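Long-range contacts in protein (hdlp (histone deacetylase-like protein)) (Aquifex aeolicus, PDB 1C3P), which probably acts as a zinc-dependent deacetylase of the histone deacetylase family, and may take part in acetoin breakdown: residues K3-G8 with E45-R50; I7-Y12 with S103-G108. All coordinates share one frame; numbering follows the deposited sequence.

Interaction 1: K3-G8 with E45-R50; sequences KVKLIG and ELIKSR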
loop_
_atom_site.group_PDB
_atom_site.type_symbol
_atom_site.label_atom_id
_atom_site.label_comp_id
_atom_site.label_asym_id
_atom_site.label_seq_id
_atom_site.Cartn_x
_atom_site.Cartn_y
_atom_site.Cartn_z
ATOM N N LYS A 3 21.453 7.756 -3.325
ATOM C CA LYS A 3 21.274 6.388 -3.820
ATOM C C LYS A 3 19.792 6.017 -3.768
ATOM O O LYS A 3 19.043 6.573 -2.973
ATOM C CB LYS A 3 22.050 5.392 -2.959
ATOM C CG LYS A 3 23.556 5.626 -2.902
ATOM C CD LYS A 3 24.214 4.627 -1.951
ATOM C CE LYS A 3 25.711 4.882 -1.810
ATOM N NZ LYS A 3 26.348 3.985 -0.800
ATOM N N VAL A 4 19.394 5.074 -4.613
ATOM C CA VAL A 4 18.007 4.612 -4.675
ATOM C C VAL A 4 18.050 3.183 -4.198
ATOM O O VAL A 4 18.812 2.367 -4.723
ATOM C CB VAL A 4 17.457 4.655 -6.109
ATOM C CG1 VAL A 4 15.985 4.220 -6.114
ATOM C CG2 VAL A 4 17.607 6.046 -6.679
ATOM N N LYS A 5 17.211 2.872 -3.219
ATOM C CA LYS A 5 17.213 1.548 -2.621
ATOM C C LYS A 5 15.861 0.848 -2.606
ATOM O O LYS A 5 14.817 1.491 -2.464
ATOM C CB LYS A 5 17.680 1.677 -1.172
ATOM C CG LYS A 5 19.059 2.316 -0.981
ATOM C CD LYS A 5 20.163 1.416 -1.536
ATOM C CE LYS A 5 21.553 1.980 -1.210
ATOM N NZ LYS A 5 22.633 1.126 -1.798
ATOM N N LEU A 6 15.904 -0.474 -2.696
ATOM C CA LEU A 6 14.692 -1.275 -2.615
ATOM C C LEU A 6 14.867 -2.137 -1.361
ATOM O O LEU A 6 15.868 -2.826 -1.217
ATOM C CB LEU A 6 14.548 -2.160 -3.848
ATOM C CG LEU A 6 13.199 -2.878 -3.993
ATOM C CD1 LEU A 6 13.284 -3.822 -5.182
ATOM C CD2 LEU A 6 12.857 -3.671 -2.752
ATOM N N ILE A 7 13.907 -2.091 -0.442
ATOM C CA ILE A 7 14.013 -2.887 0.785
ATOM C C ILE A 7 13.222 -4.171 0.585
ATOM O O ILE A 7 12.030 -4.125 0.284
ATOM C CB ILE A 7 13.432 -2.146 2.000
ATOM C CG1 ILE A 7 13.967 -0.719 2.029
ATOM C CG2 ILE A 7 13.873 -2.840 3.302
ATOM C CD1 ILE A 7 13.568 0.033 3.222
ATOM N N GLY A 8 13.882 -5.313 0.721
ATOM C CA GLY A 8 13.176 -6.571 0.557
ATOM C C GLY A 8 13.997 -7.804 0.876
ATOM O O GLY A 8 15.171 -7.721 1.255
ATOM N N GLU A 45 21.705 -2.250 -4.698
ATOM C CA GLU A 45 20.511 -1.402 -4.620
ATOM C C GLU A 45 19.528 -2.028 -3.626
ATOM O O GLU A 45 18.572 -1.384 -3.183
ATOM C CB GLU A 45 19.821 -1.303 -5.993
ATOM C CG GLU A 45 20.575 -0.494 -7.046
ATOM C CD GLU A 45 19.929 -0.578 -8.422
ATOM O OE1 GLU A 45 19.810 -1.699 -8.959
ATOM O OE2 GLU A 45 19.543 0.473 -8.968
ATOM N N LEU A 46 19.774 -3.286 -3.277
ATOM C CA LEU A 46 18.883 -4.002 -2.368
ATOM C C LEU A 46 19.321 -4.005 -0.910
ATOM O O LEU A 46 20.472 -4.305 -0.591
ATOM C CB LEU A 46 18.713 -5.445 -2.849
ATOM C CG LEU A 46 17.815 -6.374 -2.027
ATOM C CD1 LEU A 46 16.371 -5.894 -2.130
ATOM C CD2 LEU A 46 17.928 -7.805 -2.548
ATOM N N ILE A 47 18.404 -3.644 -0.018
ATOM C CA ILE A 47 18.696 -3.677 1.412
ATOM C C ILE A 47 17.850 -4.819 1.962
ATOM O O ILE A 47 16.635 -4.854 1.732
ATOM C CB ILE A 47 18.304 -2.344 2.117
ATOM C CG1 ILE A 47 19.242 -1.220 1.660
ATOM C CG2 ILE A 47 18.381 -2.494 3.639
ATOM C CD1 ILE A 47 20.684 -1.405 2.089
ATOM N N LYS A 48 18.479 -5.751 2.677
ATOM C CA LYS A 48 17.743 -6.886 3.230
ATOM C C LYS A 48 16.841 -6.423 4.372
ATOM O O LYS A 48 17.293 -5.756 5.292
ATOM C CB LYS A 48 18.703 -7.962 3.762
ATOM C CG LYS A 48 17.999 -9.179 4.350
ATOM C CD LYS A 48 18.995 -10.210 4.873
ATOM C CE LYS A 48 18.285 -11.433 5.432
ATOM N NZ LYS A 48 17.449 -12.122 4.408
ATOM N N SER A 49 15.574 -6.804 4.309
ATOM C CA SER A 49 14.604 -6.456 5.338
ATOM C C SER A 49 14.995 -7.015 6.702
ATOM O O SER A 49 15.526 -8.127 6.806
ATOM C CB SER A 49 13.226 -7.028 4.995
ATOM O OG SER A 49 12.739 -6.603 3.719
ATOM N N ARG A 50 14.718 -6.238 7.745
ATOM C CA ARG A 50 14.974 -6.656 9.113
ATOM C C ARG A 50 13.650 -6.568 9.875
ATOM O O ARG A 50 12.748 -5.818 9.499
ATOM C CB ARG A 50 15.974 -5.721 9.812
ATOM C CG ARG A 50 15.422 -4.320 10.168
ATOM C CD ARG A 50 16.451 -3.547 10.971
ATOM N NE ARG A 50 16.103 -2.149 11.216
ATOM C CZ ARG A 50 15.096 -1.718 11.963
ATOM N NH1 ARG A 50 14.285 -2.575 12.576
ATOM N NH2 ARG A 50 14.909 -0.413 12.114
#
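Leu6 and Ile7 pair in parallel register with Leu46 and Ile47, and four backbone hydrogen bonds stitch the two segments, whose short strand axes come within 4.7 Å and diverge by 34°. Leu6 is held through both its N and its O: the N donates to Glu45 O (2.9 Å) and the O accepts from Ile47 N (2.9 Å, 171° at the hydrogen). Gly8 N then reaches Ile47 O at 3.0 Å. The last bond, Ser49 N to Gly8 O, is longer and enters from well above the carbonyl plane, consistent with the pairing giving way where the chain leaves strand 46-48.

Leu6 and Leu46 share one face. A chi1 of 180° carries Leu46 CG away from the backbone N and brings CD1 up to Leu6 O (3.2 Å), with Leu6 CD2 4.2 Å from the same methyl. On the other face, Ile7 turns CG2 to Ser49 OG, while the bent Lys5 chain lays CD against Glu45 O (3.6 Å) before NZ bonds to Lys44 O. Ser49 OG, hydrogen-bonded to Ser109 OG of helix 98-118, also comes to 3.2 Å from Gly8 CA.

The pair belongs to a beta-alpha-beta unit at the edge of the parallel sheet; helix 28-37, through Leu32, and Trp310 of helix 299-314 cover the Leu6 side. Helix 98-118 packs on Ile7 and Ile47 from the opposite face, and strand 122-125 continues the sheet beyond strand 4-8.

Interaction 2: I7-Y12 with S103-G108; sequences IGTLDY and SSLATG
Leu105 pushes its CD2 methyl over one face of the Tyr12 ring, 4.1 Å from the centroid and 25° off the normal, a CH-pi contact that forms the tight part of this interface. The methyl sits toward the rim of the ring, and Leu105 CB follows it to 3.7 Å from Tyr12 CE2. Because CG of Leu105 stands anti to the backbone N (chi1 -160°), the branch projects from helix 98-118 to the loop that follows strand 4-8. The ring edge takes the helix backbone: Ala106 N lies near the ring plane, and the phenol oxygen ends 3.3 Å from Ala106 CA. That oxygen is hydrogen-bonded to Ser109 OG, one turn further along the same helix, and probably to Ser49 OG as well, so polar partners anchor the ring at its far end.

Beyond strand 4-8 the chain turns out of the sheet at Thr9-Tyr12, and its shape there comes from an ST turn: Thr9 OG1 accepts from Asp11 N (3.0 Å) and donates to Asp11 OD2, which it meets from above the carboxylate plane. The same torsion (chi1 170°) that directs the hydroxyl to Asp11 leaves CG2 on the helix side, 3.7 Å from Leu105 CD2. A valine here, lacking the hydroxyl, would probably leave Asp11 N and OD2 without that partner and the turn less well fixed.

Toward Asp11 the contact thins out. Its CB comes only to 4.4 Å from Leu105 CD2, and on this partly exposed side OD2, besides the Thr9 hydroxyl, takes a salt bridge from Lys48 NZ.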
loop_
_atom_site.group_PDB
_atom_site.type_symbol
_atom_site.label_atom_id
_atom_site.label_comp_id
_atom_site.label_asym_id
_atom_site.label_seq_id
_atom_site.Cartn_x
_atom_site.Cartn_y
_atom_site.Cartn_z
ATOM N N ILE A 7 13.907 -2.091 -0.442
ATOM C CA ILE A 7 14.013 -2.887 0.785
ATOM C C ILE A 7 13.222 -4.171 0.585
ATOM O O ILE A 7 12.030 -4.125 0.284
ATOM C CB ILE A 7 13.432 -2.146 2.000
ATOM C CG1 ILE A 7 13.967 -0.719 2.029
ATOM C CG2 ILE A 7 13.873 -2.840 3.302
ATOM C CD1 ILE A 7 13.568 0.033 3.222
ATOM N N GLY A 8 13.882 -5.313 0.721
ATOM C CA GLY A 8 13.176 -6.571 0.557
ATOM C C GLY A 8 13.997 -7.804 0.876
ATOM O O GLY A 8 15.171 -7.721 1.255
ATOM N N THR A 9 13.352 -8.958 0.737
ATOM C CA THR A 9 13.983 -10.249 0.967
ATOM C C THR A 9 13.089 -11.327 0.373
ATOM O O THR A 9 11.872 -11.158 0.301
ATOM C CB THR A 9 14.145 -10.573 2.461
ATOM O OG1 THR A 9 14.550 -11.943 2.598
ATOM C CG2 THR A 9 12.830 -10.380 3.200
ATOM N N LEU A 10 13.685 -12.430 -0.065
ATOM C CA LEU A 10 12.882 -13.517 -0.622
ATOM C C LEU A 10 12.156 -14.288 0.478
ATOM O O LEU A 10 11.264 -15.093 0.193
ATOM C CB LEU A 10 13.748 -14.484 -1.444
ATOM C CG LEU A 10 14.286 -14.012 -2.797
ATOM C CD1 LEU A 10 13.121 -13.597 -3.679
ATOM C CD2 LEU A 10 15.233 -12.853 -2.617
ATOM N N ASP A 11 12.525 -14.022 1.732
ATOM C CA ASP A 11 11.917 -14.694 2.877
ATOM C C ASP A 11 10.414 -14.480 3.013
ATOM O O ASP A 11 9.723 -15.311 3.616
ATOM C CB ASP A 11 12.615 -14.276 4.176
ATOM C CG ASP A 11 14.086 -14.646 4.184
ATOM O OD1 ASP A 11 14.404 -15.778 3.769
ATOM O OD2 ASP A 11 14.919 -13.818 4.613
ATOM N N TYR A 12 9.898 -13.371 2.478
ATOM C CA TYR A 12 8.463 -13.132 2.559
ATOM C C TYR A 12 7.727 -14.326 1.940
ATOM O O TYR A 12 6.593 -14.639 2.323
ATOM C CB TYR A 12 8.073 -11.844 1.817
ATOM C CG TYR A 12 8.515 -10.565 2.502
ATOM C CD1 TYR A 12 9.435 -9.704 1.897
ATOM C CD2 TYR A 12 7.989 -10.202 3.741
ATOM C CE1 TYR A 12 9.818 -8.508 2.509
ATOM C CE2 TYR A 12 8.358 -9.009 4.364
ATOM C CZ TYR A 12 9.269 -8.167 3.743
ATOM O OH TYR A 12 9.608 -6.968 4.344
ATOM N N SER A 103 4.648 -9.959 9.137
ATOM C CA SER A 103 4.223 -8.581 9.407
ATOM C C SER A 103 5.349 -7.769 10.029
ATOM O O SER A 103 5.568 -6.609 9.654
ATOM C CB SER A 103 2.993 -8.561 10.321
ATOM O OG SER A 103 1.872 -9.112 9.640
ATOM N N SER A 104 6.077 -8.362 10.972
ATOM C CA SER A 104 7.195 -7.633 11.582
ATOM C C SER A 104 8.296 -7.312 10.571
ATOM O O SER A 104 8.978 -6.291 10.657
ATOM C CB SER A 104 7.800 -8.448 12.730
ATOM O OG SER A 104 6.911 -8.449 13.825
ATOM N N LEU A 105 8.472 -8.197 9.609
ATOM C CA LEU A 105 9.498 -7.992 8.610
ATOM C C LEU A 105 9.103 -6.840 7.672
ATOM O O LEU A 105 9.927 -6.011 7.292
ATOM C CB LEU A 105 9.694 -9.300 7.840
ATOM C CG LEU A 105 10.989 -9.492 7.068
ATOM C CD1 LEU A 105 12.186 -9.416 8.048
ATOM C CD2 LEU A 105 10.939 -10.863 6.351
ATOM N N ALA A 106 7.831 -6.783 7.316
ATOM C CA ALA A 106 7.332 -5.724 6.436
ATOM C C ALA A 106 7.416 -4.377 7.148
ATOM O O ALA A 106 7.708 -3.351 6.533
ATOM C CB ALA A 106 5.865 -6.026 6.027
ATOM N N THR A 107 7.171 -4.392 8.452
ATOM C CA THR A 107 7.190 -3.162 9.258
ATOM C C THR A 107 8.613 -2.679 9.506
ATOM O O THR A 107 8.889 -1.476 9.446
ATOM C CB THR A 107 6.433 -3.397 10.574
ATOM O OG1 THR A 107 5.080 -3.758 10.243
ATOM C CG2 THR A 107 6.451 -2.147 11.476
ATOM N N GLY A 108 9.523 -3.601 9.789
ATOM C CA GLY A 108 10.894 -3.189 9.978
ATOM C C GLY A 108 11.374 -2.576 8.665
ATOM O O GLY A 108 12.171 -1.636 8.672
#

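Both contacts draw on strand 4-8 and include Ile7 and Gly8, but in interaction 2 it is the chain just beyond the strand that touches. Interaction 1 lies at the sheet edge, partly buried, and rests on main-chain bonds between adjacent strands; interaction 2 is more deeply enclosed yet smaller, and joins the loop to helix 98-118 chiefly through apolar and aromatic groups. Polar links from Lys48 and Ser49 join the two, and the Arg50 backbone packs on Leu105 CD1. Together they illustrate how one region can be fixed by unlike means: strand 46-48 pairs with strand 4-8, and helix 98-118 packs against the turn after it, away from the zinc site.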